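Local coordinates for protein monomethylamine methyltransferase MtmB1 (Methanosarcina barkeri, PDB 1NTH) that transfers the methyl group of monomethylamine to the corrinoid cofactor of its partner protein MtmC in methanogenesis from methylamine, at residues S227-Q232 with M257-P262; S253-D258 with A291-D296; D327-N332 with G360-S365. All blocks are in the same frame, centred on the assembly; numbering follows the deposited sequence. Where two conformers were deposited one is given.

From the N terminus, contact 1 comes first: strand 227-231 returns through helix 240-251 to strand 255-259, with 24 residues between the two segments of the contact. Contact 2 starts where contact 1 ends, since both use Met257 and Asp258, and its loop runs through helix 271-288 to strand 293-300. Their spans overlap at this common strand, and neither nests in the other. Contact 3 follows in series, closing strand 330-333 on strand 363-366 through helix 343-359. Backbone bonds between 293-300 and 330-333, among them Gly331 N to His294 O and Asp296 N to Gly331 O, join contacts 2 and 3. Together the three tie five neighbouring parallel strands of the TIM barrel.

Contact 1: S227-Q232 with M257-P262; sequences SHEVSQ and MDEQMP
Gln232 reaches across to Asp258, its NE2 donating to Asp258 OD2 at 2.7 Å in a nearly straight bond (165°). The acceptor lies in the Gln232 amide plane, while the donor meets the carboxylate on its syn side, 17° out of plane. Gln232 CG stands anti to its carbonyl carbon (chi1 -69°) and the chain runs on extended, so that the side chain crosses that of Asp258 at about a right angle. NE2 also bonds Thr281 O, and OE1 takes Asn284 ND2. A leucine in its place would probably leave Asp258 OD2 short of a donor and strip Thr281 O and Asn284 ND2 of their mate. Backbone bonds run Met257 N to His228 O (2.7 Å), Val230 N to Met257 O, Glu259 N to Val230 O, and Gln232 N to Glu259 O (2.8 Å). These join neighbouring parallel strands of the TIM barrel, linked by a beta-alpha-beta crossover through helix 240-251. Apolar contact on the helix 271-288 face is Val230 CG1 against Asp258 CB at 3.8 Å. On the other face Glu229, Ser231, Met257 and Glu259 gather, with pyrrolysine at position 202 bonded to Glu229 OE2. In the conformers given, and so with some doubt, the like-charged carboxylates of Glu229 and Glu259 stack, OE1 to OE1 3.5 Å. A water accepts from Met261 N at 2.9 Å and donates to Gln232 O.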
ATOM      1  N   SER A 227      -1.299   9.239 -17.823  1.00 13.89           N
ATOM      2  CA  SER A 227      -1.485   8.853 -19.223  1.00 13.49           C
ATOM      3  C   SER A 227      -0.147   8.388 -19.788  1.00 13.52           C
ATOM      4  O   SER A 227       0.842   9.115 -19.723  1.00 14.64           O
ATOM      5  CB  SER A 227      -2.009  10.029 -20.050  1.00 13.24           C
ATOM      6  OG  SER A 227      -3.347  10.350 -19.702  1.00 14.82           O
ATOM      7  N   HIS A 228      -0.135   7.177 -20.346  1.00 13.40           N
ATOM      8  CA  HIS A 228       1.069   6.573 -20.915  1.00 14.21           C
ATOM      9  C   HIS A 228       1.051   6.686 -22.423  1.00 13.30           C
ATOM     10  O   HIS A 228       0.190   6.135 -23.101  1.00 14.60           O
ATOM     11  CB  HIS A 228       1.158   5.119 -20.473  1.00 13.54           C
ATOM     12  CG  HIS A 228       1.289   4.974 -18.993  1.00 15.56           C
ATOM     13  ND1 HIS A 228       2.421   4.479 -18.387  1.00 18.11           N
ATOM     14  CD2 HIS A 228       0.456   5.348 -17.993  1.00 12.80           C
ATOM     15  CE1 HIS A 228       2.283   4.557 -17.075  1.00 13.08           C
ATOM     16  NE2 HIS A 228       1.100   5.081 -16.811  1.00 17.86           N
ATOM     17  N   GLU A 229       2.044   7.396 -22.933  1.00 14.37           N
ATOM     18  CA  GLU A 229       2.141   7.692 -24.346  1.00 16.75           C
ATOM     19  C   GLU A 229       2.753   6.655 -25.272  1.00 15.94           C
ATOM     20  O   GLU A 229       3.801   6.076 -24.989  1.00 17.27           O
ATOM     21  CB  GLU A 229       2.910   9.002 -24.485  0.85 17.65           C
ATOM     22  CG  GLU A 229       3.117   9.498 -25.891  0.85 20.61           C
ATOM     23  CD  GLU A 229       4.009  10.717 -25.894  0.85 23.72           C
ATOM     24  OE1 GLU A 229       5.201  10.585 -26.252  0.85 24.97           O
ATOM     25  OE2 GLU A 229       3.519  11.801 -25.512  0.85 23.09           O
ATOM     26  N   VAL A 230       2.066   6.424 -26.387  1.00 16.62           N
ATOM     27  CA  VAL A 230       2.556   5.535 -27.434  1.00 19.35           C
ATOM     28  C   VAL A 230       2.302   6.340 -28.711  1.00 17.85           C
ATOM     29  O   VAL A 230       1.209   6.871 -28.911  1.00 17.11           O
ATOM     30  CB  VAL A 230       1.813   4.182 -27.470  1.00 22.00           C
ATOM     31  CG1 VAL A 230       0.345   4.382 -27.731  1.00 23.79           C
ATOM     32  CG2 VAL A 230       2.440   3.296 -28.543  1.00 25.99           C
ATOM     33  N   SER A 231       3.315   6.448 -29.562  1.00 17.16           N
ATOM     34  CA  SER A 231       3.194   7.257 -30.770  1.00 18.51           C
ATOM     35  C   SER A 231       3.066   6.514 -32.092  1.00 18.28           C
ATOM     36  O   SER A 231       3.884   5.653 -32.412  1.00 19.46           O
ATOM     37  CB  SER A 231       4.391   8.206 -30.867  1.00 19.10           C
ATOM     38  OG  SER A 231       4.540   8.978 -29.687  1.00 24.31           O
ATOM     39  N   GLN A 232       2.033   6.855 -32.856  1.00 18.31           N
ATOM     40  CA  GLN A 232       1.847   6.260 -34.175  1.00 17.12           C
ATOM     41  C   GLN A 232       2.728   7.078 -35.110  1.00 18.22           C
ATOM     42  O   GLN A 232       3.061   8.224 -34.809  1.00 19.36           O
ATOM     43  CB  GLN A 232       0.398   6.381 -34.643  1.00 18.45           C
ATOM     44  CG  GLN A 232      -0.606   5.535 -33.880  1.00 18.02           C
ATOM     45  CD  GLN A 232      -1.961   5.520 -34.564  1.00 21.29           C
ATOM     46  OE1 GLN A 232      -2.066   5.165 -35.739  1.00 22.03           O
ATOM     47  NE2 GLN A 232      -3.005   5.904 -33.834  1.00 19.79           N
ATOM     48  N   MET A 257      -2.477   6.471 -23.674  1.00 14.47           N
ATOM     49  CA  MET A 257      -2.767   7.574 -24.580  1.00 14.48           C
ATOM     50  C   MET A 257      -2.014   7.320 -25.879  1.00 15.14           C
ATOM     51  O   MET A 257      -0.786   7.397 -25.920  1.00 14.69           O
ATOM     52  CB  MET A 257      -2.319   8.920 -24.002  1.00 15.14           C
ATOM     53  CG  MET A 257      -2.630  10.089 -24.947  0.85 15.61           C
ATOM     54  SD  MET A 257      -1.578  11.535 -24.709  0.85 14.88           S
ATOM     55  CE  MET A 257      -0.103  11.001 -25.598  0.85 14.85           C
ATOM     56  N   ASP A 258      -2.756   6.986 -26.927  1.00 15.44           N
ATOM     57  CA  ASP A 258      -2.165   6.761 -28.239  1.00 16.42           C
ATOM     58  C   ASP A 258      -2.194   8.122 -28.925  1.00 17.08           C
ATOM     59  O   ASP A 258      -3.168   8.859 -28.795  1.00 18.70           O
ATOM     60  CB  ASP A 258      -3.012   5.755 -29.022  1.00 18.12           C
ATOM     61  CG  ASP A 258      -2.671   5.719 -30.500  1.00 20.96           C
ATOM     62  OD1 ASP A 258      -1.966   4.783 -30.933  1.00 23.36           O
ATOM     63  OD2 ASP A 258      -3.110   6.636 -31.225  1.00 22.85           O
ATOM     64  N   GLU A 259      -1.127   8.476 -29.631  1.00 16.31           N
ATOM     65  CA  GLU A 259      -1.106   9.760 -30.316  1.00 17.49           C
ATOM     66  C   GLU A 259      -0.700   9.619 -31.775  1.00 17.89           C
ATOM     67  O   GLU A 259       0.024   8.696 -32.141  1.00 17.32           O
ATOM     68  CB  GLU A 259      -0.139  10.726 -29.626  1.00 20.11           C
ATOM     69  CG  GLU A 259       1.321  10.338 -29.732  0.85 22.28           C
ATOM     70  CD  GLU A 259       2.241  11.387 -29.143  0.85 27.69           C
ATOM     71  OE1 GLU A 259       3.474  11.240 -29.272  0.85 26.21           O
ATOM     72  OE2 GLU A 259       1.728  12.360 -28.550  0.85 27.87           O
ATOM     73  N   GLN A 260      -1.198  10.528 -32.604  1.00 17.70           N
ATOM     74  CA  GLN A 260      -0.845  10.548 -34.018  1.00 19.13           C
ATOM     75  C   GLN A 260      -0.988  11.995 -34.451  1.00 20.16           C
ATOM     76  O   GLN A 260      -1.936  12.683 -34.064  1.00 20.18           O
ATOM     77  CB  GLN A 260      -1.757   9.637 -34.847  1.00 20.43           C
ATOM     78  CG  GLN A 260      -1.093   9.133 -36.140  1.00 22.58           C
ATOM     79  CD  GLN A 260      -1.272  10.074 -37.322  1.00 25.28           C
ATOM     80  OE1 GLN A 260      -0.367  10.237 -38.146  1.00 27.07           O
ATOM     81  NE2 GLN A 260      -2.449  10.677 -37.425  1.00 23.43           N
ATOM     82  N   MET A 261      -0.024  12.464 -35.231  1.00 20.10           N
ATOM     83  CA  MET A 261      -0.031  13.840 -35.692  1.00 21.20           C
ATOM     84  C   MET A 261      -0.007  13.874 -37.213  1.00 20.32           C
ATOM     85  O   MET A 261       1.057  13.987 -37.821  1.00 20.18           O
ATOM     86  CB  MET A 261       1.180  14.578 -35.125  1.00 23.22           C
ATOM     87  CG  MET A 261       1.211  14.647 -33.593  1.00 27.07           C
ATOM     88  SD  MET A 261       1.513  13.062 -32.744  0.85 30.23           S
ATOM     89  CE  MET A 261       3.307  12.937 -32.895  0.85 33.73           C
ATOM     90  N   PRO A 262      -1.186  13.771 -37.845  1.00 20.25           N
ATOM     91  CA  PRO A 262      -1.259  13.790 -39.309  1.00 19.74           C
ATOM     92  C   PRO A 262      -0.714  15.094 -39.876  1.00 20.20           C
ATOM     93  O   PRO A 262      -0.916  16.166 -39.308  1.00 19.84           O
ATOM     94  CB  PRO A 262      -2.746  13.584 -39.585  1.00 20.98           C
ATOM     95  CG  PRO A 262      -3.405  14.206 -38.390  1.00 22.37           C
ATOM     96  CD  PRO A 262      -2.533  13.734 -37.247  1.00 19.65           C
TER
HETATM   97  O   HOH W   1       2.253  10.781 -36.042  1.00 25.65           O

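Contact 2: S253-D258 with A291-D296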
ATOM      1  N   SER A 253      -1.796  -2.308 -16.348  1.00 13.74           N
ATOM      2  CA  SER A 253      -3.105  -1.680 -16.157  1.00 13.50           C
ATOM      3  C   SER A 253      -2.984  -0.151 -16.208  1.00 14.49           C
ATOM      4  O   SER A 253      -3.673   0.567 -15.482  1.00 13.28           O
ATOM      5  CB  SER A 253      -3.721  -2.114 -14.816  1.00 16.15           C
ATOM      6  OG  SER A 253      -5.132  -1.926 -14.811  1.00 16.43           O
ATOM      7  N   ASP A 254      -2.101   0.340 -17.075  1.00 13.33           N
ATOM      8  CA  ASP A 254      -1.885   1.777 -17.237  1.00 14.41           C
ATOM      9  C   ASP A 254      -2.894   2.425 -18.181  1.00 13.65           C
ATOM     10  O   ASP A 254      -3.336   1.810 -19.155  1.00 14.14           O
ATOM     11  CB  ASP A 254      -0.495   2.067 -17.831  1.00 14.50           C
ATOM     12  CG  ASP A 254       0.642   1.789 -16.875  1.00 16.22           C
ATOM     13  OD1 ASP A 254       0.471   1.982 -15.653  1.00 16.07           O
ATOM     14  OD2 ASP A 254       1.730   1.406 -17.357  1.00 16.14           O
ATOM     15  N   ILE A 255      -3.256   3.675 -17.897  1.00 12.70           N
ATOM     16  CA  ILE A 255      -4.142   4.413 -18.792  1.00 13.40           C
ATOM     17  C   ILE A 255      -3.256   4.676 -20.007  1.00 12.36           C
ATOM     18  O   ILE A 255      -2.148   5.203 -19.868  1.00 14.79           O
ATOM     19  CB  ILE A 255      -4.579   5.760 -18.171  1.00 14.38           C
ATOM     20  CG1 ILE A 255      -5.555   5.512 -17.017  0.60 15.22           C
ATOM     21  CG2 ILE A 255      -5.211   6.647 -19.241  1.00 13.38           C
ATOM     22  CD1 ILE A 255      -6.829   4.811 -17.423  0.60 12.94           C
ATOM     23  N   ILE A 256      -3.737   4.304 -21.188  1.00 12.75           N
ATOM     24  CA  ILE A 256      -2.956   4.468 -22.410  1.00 13.41           C
ATOM     25  C   ILE A 256      -3.418   5.606 -23.307  1.00 13.34           C
ATOM     26  O   ILE A 256      -4.598   5.704 -23.650  1.00 13.37           O
ATOM     27  CB  ILE A 256      -2.973   3.162 -23.245  1.00 13.12           C
ATOM     28  CG1 ILE A 256      -2.293   2.036 -22.461  1.00 13.36           C
ATOM     29  CG2 ILE A 256      -2.275   3.381 -24.587  1.00 13.91           C
ATOM     30  CD1 ILE A 256      -2.370   0.680 -23.141  1.00 15.44           C
ATOM     31  N   MET A 257      -2.477   6.471 -23.674  1.00 14.47           N
ATOM     32  CA  MET A 257      -2.767   7.574 -24.580  1.00 14.48           C
ATOM     33  C   MET A 257      -2.014   7.320 -25.879  1.00 15.14           C
ATOM     34  O   MET A 257      -0.786   7.397 -25.920  1.00 14.69           O
ATOM     35  CB  MET A 257      -2.319   8.920 -24.002  1.00 15.14           C
ATOM     36  CG  MET A 257      -2.630  10.089 -24.947  0.85 15.61           C
ATOM     37  SD  MET A 257      -1.578  11.535 -24.709  0.85 14.88           S
ATOM     38  CE  MET A 257      -0.103  11.001 -25.598  0.85 14.85           C
ATOM     39  N   ASP A 258      -2.756   6.986 -26.927  1.00 15.44           N
ATOM     40  CA  ASP A 258      -2.165   6.761 -28.239  1.00 16.42           C
ATOM     41  C   ASP A 258      -2.194   8.122 -28.925  1.00 17.08           C
ATOM     42  O   ASP A 258      -3.168   8.859 -28.795  1.00 18.70           O
ATOM     43  CB  ASP A 258      -3.012   5.755 -29.022  1.00 18.12           C
ATOM     44  CG  ASP A 258      -2.671   5.719 -30.500  1.00 20.96           C
ATOM     45  OD1 ASP A 258      -1.966   4.783 -30.933  1.00 23.36           O
ATOM     46  OD2 ASP A 258      -3.110   6.636 -31.225  1.00 22.85           O
ATOM     47  N   ALA A 291      -5.827   1.879 -26.756  1.00 15.35           N
ATOM     48  CA  ALA A 291      -5.854   3.189 -26.114  1.00 14.42           C
ATOM     49  C   ALA A 291      -7.068   3.493 -25.245  1.00 14.94           C
ATOM     50  O   ALA A 291      -8.187   3.065 -25.537  1.00 15.03           O
ATOM     51  CB  ALA A 291      -5.715   4.283 -27.172  1.00 16.20           C
ATOM     52  N   SER A 292      -6.819   4.239 -24.168  1.00 14.05           N
ATOM     53  CA  SER A 292      -7.873   4.692 -23.271  1.00 14.06           C
ATOM     54  C   SER A 292      -8.382   5.972 -23.925  1.00 13.32           C
ATOM     55  O   SER A 292      -9.566   6.285 -23.875  1.00 13.94           O
ATOM     56  CB  SER A 292      -7.310   5.008 -21.884  1.00 13.83           C
ATOM     57  OG  SER A 292      -6.832   3.836 -21.250  1.00 14.58           O
ATOM     58  N   TRP A 293      -7.457   6.727 -24.517  1.00 13.70           N
ATOM     59  CA  TRP A 293      -7.809   7.941 -25.239  1.00 12.95           C
ATOM     60  C   TRP A 293      -6.768   8.212 -26.318  1.00 13.20           C
ATOM     61  O   TRP A 293      -5.658   7.678 -26.271  1.00 13.59           O
ATOM     62  CB  TRP A 293      -7.973   9.155 -24.299  1.00 13.89           C
ATOM     63  CG  TRP A 293      -6.757   9.653 -23.556  1.00 12.91           C
ATOM     64  CD1 TRP A 293      -6.196   9.111 -22.434  1.00 13.83           C
ATOM     65  CD2 TRP A 293      -6.054  10.880 -23.801  1.00 13.65           C
ATOM     66  NE1 TRP A 293      -5.200   9.932 -21.952  1.00 14.68           N
ATOM     67  CE2 TRP A 293      -5.092  11.025 -22.775  1.00 13.58           C
ATOM     68  CE3 TRP A 293      -6.150  11.874 -24.785  1.00 14.96           C
ATOM     69  CZ2 TRP A 293      -4.230  12.127 -22.705  1.00 14.35           C
ATOM     70  CZ3 TRP A 293      -5.292  12.971 -24.715  1.00 15.68           C
ATOM     71  CH2 TRP A 293      -4.345  13.088 -23.680  1.00 13.91           C
ATOM     72  N   HIS A 294      -7.145   9.018 -27.304  1.00 14.21           N
ATOM     73  CA  HIS A 294      -6.253   9.330 -28.413  1.00 14.00           C
ATOM     74  C   HIS A 294      -5.947  10.814 -28.506  1.00 13.42           C
ATOM     75  O   HIS A 294      -6.852  11.650 -28.446  1.00 14.43           O
ATOM     76  CB  HIS A 294      -6.883   8.870 -29.730  1.00 15.19           C
ATOM     77  CG  HIS A 294      -6.097   9.261 -30.942  1.00 15.44           C
ATOM     78  ND1 HIS A 294      -4.922   8.636 -31.301  1.00 16.75           N
ATOM     79  CD2 HIS A 294      -6.304  10.232 -31.862  1.00 16.51           C
ATOM     80  CE1 HIS A 294      -4.439   9.206 -32.393  1.00 17.66           C
ATOM     81  NE2 HIS A 294      -5.258  10.177 -32.753  1.00 17.15           N
ATOM     82  N   LEU A 295      -4.667  11.129 -28.666  1.00 13.99           N
ATOM     83  CA  LEU A 295      -4.221  12.505 -28.784  1.00 14.05           C
ATOM     84  C   LEU A 295      -3.912  12.811 -30.248  1.00 15.68           C
ATOM     85  O   LEU A 295      -3.088  12.141 -30.870  1.00 16.04           O
ATOM     86  CB  LEU A 295      -2.964  12.731 -27.949  1.00 15.40           C
ATOM     87  CG  LEU A 295      -2.414  14.160 -27.986  1.00 15.66           C
ATOM     88  CD1 LEU A 295      -3.355  15.106 -27.252  1.00 17.47           C
ATOM     89  CD2 LEU A 295      -1.049  14.177 -27.349  1.00 15.95           C
ATOM     90  N   ASP A 296      -4.582  13.825 -30.782  1.00 16.28           N
ATOM     91  CA  ASP A 296      -4.400  14.248 -32.168  1.00 17.41           C
ATOM     92  C   ASP A 296      -3.398  15.401 -32.178  1.00 19.21           C
ATOM     93  O   ASP A 296      -2.901  15.817 -31.128  1.00 19.24           O
ATOM     94  CB  ASP A 296      -5.752  14.708 -32.725  1.00 17.64           C
ATOM     95  CG  ASP A 296      -5.766  14.849 -34.241  1.00 20.18           C
ATOM     96  OD1 ASP A 296      -4.721  14.644 -34.899  1.00 19.80           O
ATOM     97  OD2 ASP A 296      -6.851  15.170 -34.771  1.00 19.63           O
TER
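The Trp293 indole, on one of two parallel TIM-barrel strands, carries Met257 on one face: in the Met257 conformer given, CG sits 3.4 Å from the centroid of the six-membered ring, almost straight above it, and SD follows obliquely as a Met-aromatic contact. Ile255 CG2, also in the conformer given, approaches the indole edge, near its plane, 4.2 Å from Trp293 CD1. Trp293 CG lies between its backbone N and carbonyl carbon (chi1 65°), which turns the ring back under the Met257 chain; NE1 bonds Ser227 OG. On the other side of the strand pair, the His294 ring receives Asp258 at its edge. Asp258 OD2 accepts from His294 ND1 on its anti lone pair at 2.7 Å, in a clearly bent bond (134°) with the two planes nearly coplanar. With Ser289 holding OD1, the buried carboxylate is fixed from several sides. The backbones join through Asp258 N to Trp293 O and Leu295 N to Asp258 O (2.7 Å). Just before the strand, Ser253 OG bonds Asp109 of a second subunit. Ile256 O is doubly held, by Ser292 N at 2.7 Å and Trp293 N at 3.2 Å. Ser292 OG, bonded also to Gln99, receives Ile256 N at 3.1 Å.

Contact 3: D327-N332 with G360-S365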
ATOM      1  N   ASP A 327     -17.615   6.716 -29.132  1.00 17.28           N
ATOM      2  CA  ASP A 327     -17.462   7.144 -27.752  1.00 18.22           C
ATOM      3  C   ASP A 327     -15.975   7.254 -27.423  1.00 17.90           C
ATOM      4  O   ASP A 327     -15.584   7.283 -26.258  1.00 17.70           O
ATOM      5  CB  ASP A 327     -18.148   6.145 -26.820  1.00 20.83           C
ATOM      6  CG  ASP A 327     -19.661   6.235 -26.891  1.00 25.03           C
ATOM      7  OD1 ASP A 327     -20.332   5.225 -26.603  1.00 29.40           O
ATOM      8  OD2 ASP A 327     -20.179   7.323 -27.224  1.00 26.87           O
ATOM      9  N   ILE A 328     -15.148   7.322 -28.463  1.00 16.56           N
ATOM     10  CA  ILE A 328     -13.703   7.434 -28.291  1.00 16.83           C
ATOM     11  C   ILE A 328     -13.326   8.749 -27.616  1.00 15.62           C
ATOM     12  O   ILE A 328     -13.705   9.822 -28.081  1.00 17.35           O
ATOM     13  CB  ILE A 328     -12.973   7.360 -29.657  1.00 15.80           C
ATOM     14  CG1 ILE A 328     -13.195   5.982 -30.288  1.00 16.95           C
ATOM     15  CG2 ILE A 328     -11.477   7.619 -29.471  1.00 17.67           C
ATOM     16  CD1 ILE A 328     -12.625   5.851 -31.700  1.00 17.54           C
ATOM     17  N   LEU A 329     -12.580   8.663 -26.519  1.00 15.34           N
ATOM     18  CA  LEU A 329     -12.137   9.857 -25.802  1.00 15.06           C
ATOM     19  C   LEU A 329     -10.894  10.388 -26.511  1.00 15.40           C
ATOM     20  O   LEU A 329     -10.022   9.610 -26.900  1.00 15.32           O
ATOM     21  CB  LEU A 329     -11.814   9.509 -24.345  1.00 15.61           C
ATOM     22  CG  LEU A 329     -13.015   8.999 -23.537  1.00 16.07           C
ATOM     23  CD1 LEU A 329     -12.531   8.440 -22.195  1.00 15.53           C
ATOM     24  CD2 LEU A 329     -14.015  10.127 -23.333  1.00 16.82           C
ATOM     25  N   SER A 330     -10.805  11.704 -26.683  1.00 15.53           N
ATOM     26  CA  SER A 330      -9.656  12.263 -27.391  1.00 16.00           C
ATOM     27  C   SER A 330      -9.185  13.628 -26.911  1.00 16.30           C
ATOM     28  O   SER A 330      -9.834  14.292 -26.105  1.00 16.18           O
ATOM     29  CB  SER A 330      -9.978  12.364 -28.882  1.00 17.05           C
ATOM     30  OG  SER A 330     -10.893  13.419 -29.115  1.00 18.67           O
ATOM     31  N   GLY A 331      -8.036  14.040 -27.430  1.00 15.86           N
ATOM     32  CA  GLY A 331      -7.487  15.329 -27.069  1.00 14.65           C
ATOM     33  C   GLY A 331      -6.701  15.859 -28.248  1.00 14.97           C
ATOM     34  O   GLY A 331      -6.571  15.172 -29.264  1.00 15.05           O
ATOM     35  N   ASN A 332      -6.190  17.077 -28.127  1.00 14.85           N
ATOM     36  CA  ASN A 332      -5.385  17.666 -29.193  1.00 16.30           C
ATOM     37  C   ASN A 332      -4.180  18.342 -28.549  1.00 16.78           C
ATOM     38  O   ASN A 332      -4.267  18.836 -27.420  1.00 16.32           O
ATOM     39  CB  ASN A 332      -6.209  18.674 -30.005  1.00 17.04           C
ATOM     40  CG  ASN A 332      -5.613  18.930 -31.386  1.00 18.87           C
ATOM     41  OD1 ASN A 332      -4.649  18.274 -31.787  1.00 20.81           O
ATOM     42  ND2 ASN A 332      -6.188  19.878 -32.117  1.00 19.96           N
ATOM     43  N   GLY A 360     -15.473  19.295 -29.448  1.00 17.07           N
ATOM     44  CA  GLY A 360     -15.712  18.159 -28.571  1.00 16.67           C
ATOM     45  C   GLY A 360     -14.534  17.422 -27.955  1.00 15.92           C
ATOM     46  O   GLY A 360     -14.706  16.306 -27.473  1.00 17.10           O
ATOM     47  N   ARG A 361     -13.344  18.017 -27.956  1.00 15.58           N
ATOM     48  CA  ARG A 361     -12.180  17.350 -27.368  1.00 15.87           C
ATOM     49  C   ARG A 361     -12.355  17.234 -25.859  1.00 15.78           C
ATOM     50  O   ARG A 361     -12.871  18.149 -25.220  1.00 15.06           O
ATOM     51  CB  ARG A 361     -10.895  18.135 -27.648  1.00 16.69           C
ATOM     52  CG  ARG A 361     -10.484  18.201 -29.108  1.00 16.94           C
ATOM     53  CD  ARG A 361      -9.951  16.871 -29.623  1.00 19.16           C
ATOM     54  NE  ARG A 361      -9.630  16.966 -31.045  1.00 17.62           N
ATOM     55  CZ  ARG A 361      -9.223  15.952 -31.802  1.00 19.13           C
ATOM     56  NH1 ARG A 361      -9.071  14.740 -31.284  1.00 18.33           N
ATOM     57  NH2 ARG A 361      -8.990  16.149 -33.094  1.00 18.18           N
ATOM     58  N   GLU A 362     -11.923  16.112 -25.292  1.00 15.04           N
ATOM     59  CA  GLU A 362     -12.028  15.921 -23.851  1.00 16.06           C
ATOM     60  C   GLU A 362     -10.806  16.484 -23.135  1.00 15.92           C
ATOM     61  O   GLU A 362     -10.896  16.906 -21.983  1.00 17.23           O
ATOM     62  CB  GLU A 362     -12.162  14.437 -23.504  1.00 17.02           C
ATOM     63  CG  GLU A 362     -13.537  13.830 -23.743  1.00 17.87           C
ATOM     64  CD  GLU A 362     -13.852  13.586 -25.205  1.00 20.04           C
ATOM     65  OE1 GLU A 362     -12.919  13.305 -25.988  1.00 19.16           O
ATOM     66  OE2 GLU A 362     -15.044  13.655 -25.570  1.00 20.23           O
ATOM     67  N   ILE A 363      -9.665  16.487 -23.819  1.00 15.20           N
ATOM     68  CA  ILE A 363      -8.423  16.973 -23.231  1.00 14.67           C
ATOM     69  C   ILE A 363      -7.648  17.914 -24.155  1.00 15.79           C
ATOM     70  O   ILE A 363      -7.541  17.668 -25.357  1.00 16.86           O
ATOM     71  CB  ILE A 363      -7.497  15.785 -22.868  1.00 15.18           C
ATOM     72  CG1 ILE A 363      -8.195  14.867 -21.855  1.00 14.74           C
ATOM     73  CG2 ILE A 363      -6.176  16.304 -22.307  1.00 16.07           C
ATOM     74  CD1 ILE A 363      -7.437  13.574 -21.571  1.00 15.90           C
ATOM     75  N   LEU A 364      -7.123  18.995 -23.586  1.00 14.88           N
ATOM     76  CA  LEU A 364      -6.310  19.959 -24.329  1.00 14.95           C
ATOM     77  C   LEU A 364      -4.906  19.808 -23.747  1.00 16.22           C
ATOM     78  O   LEU A 364      -4.704  20.028 -22.552  1.00 17.22           O
ATOM     79  CB  LEU A 364      -6.814  21.388 -24.100  1.00 15.62           C
ATOM     80  CG  LEU A 364      -8.309  21.642 -24.299  1.00 16.08           C
ATOM     81  CD1 LEU A 364      -8.590  23.138 -24.160  1.00 18.03           C
ATOM     82  CD2 LEU A 364      -8.737  21.145 -25.666  1.00 17.46           C
ATOM     83  N   SER A 365      -3.938  19.436 -24.581  1.00 14.78           N
ATOM     84  CA  SER A 365      -2.567  19.228 -24.114  1.00 15.52           C
ATOM     85  C   SER A 365      -1.613  20.262 -24.725  1.00 16.52           C
ATOM     86  O   SER A 365      -1.231  20.152 -25.890  1.00 16.61           O
ATOM     87  CB  SER A 365      -2.121  17.805 -24.487  1.00 15.49           C
ATOM     88  OG  SER A 365      -0.994  17.385 -23.734  1.00 16.85           O
TER
HETATM   89  O   HOH W   2     -13.631  12.728 -28.440  1.00 23.99           O
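Glu362 folds back onto Ser330, its CB lying 3.5 Å from Ser330 O. A bend at chi2 (75°) then takes CG and CD across the end of Leu329, CG 3.8 Å from Leu329 CD2. The strands belong to a beta-alpha-beta unit of the TIM barrel, joined through helix 343-359. At the tip, Glu362 OE1 accepts from Ser330 N at 2.7 Å in an almost straight bond (169°), on the anti side of the carboxylate and 25° out of its plane. A water at 2.6 Å from Glu362 OE1 also bonds Ile328 O and Ser330 OG, and OE2 turns to Arg116 N. The grip is mutual: Ser330 O takes both Glu362 N (2.9 Å) and Ile363 N (3.2 Å), so the backbone of Ser330 is held at N and O alike. Arg361 comes over from beside Glu362, with Asn332 CB over one face of its guanidinium and NH1 making a weak bond to Ser330 OG. Its main partner is Asp296, salt-bridged to NH2, while His282 takes NH1; Asn332 ND2 in turn bonds Asp356 on helix 343-359. Further along, Ser365 OG bonds Gln127 and the pyrrolysine at position 202, and Ser365 N closes on Asn332 O at 2.9 Å.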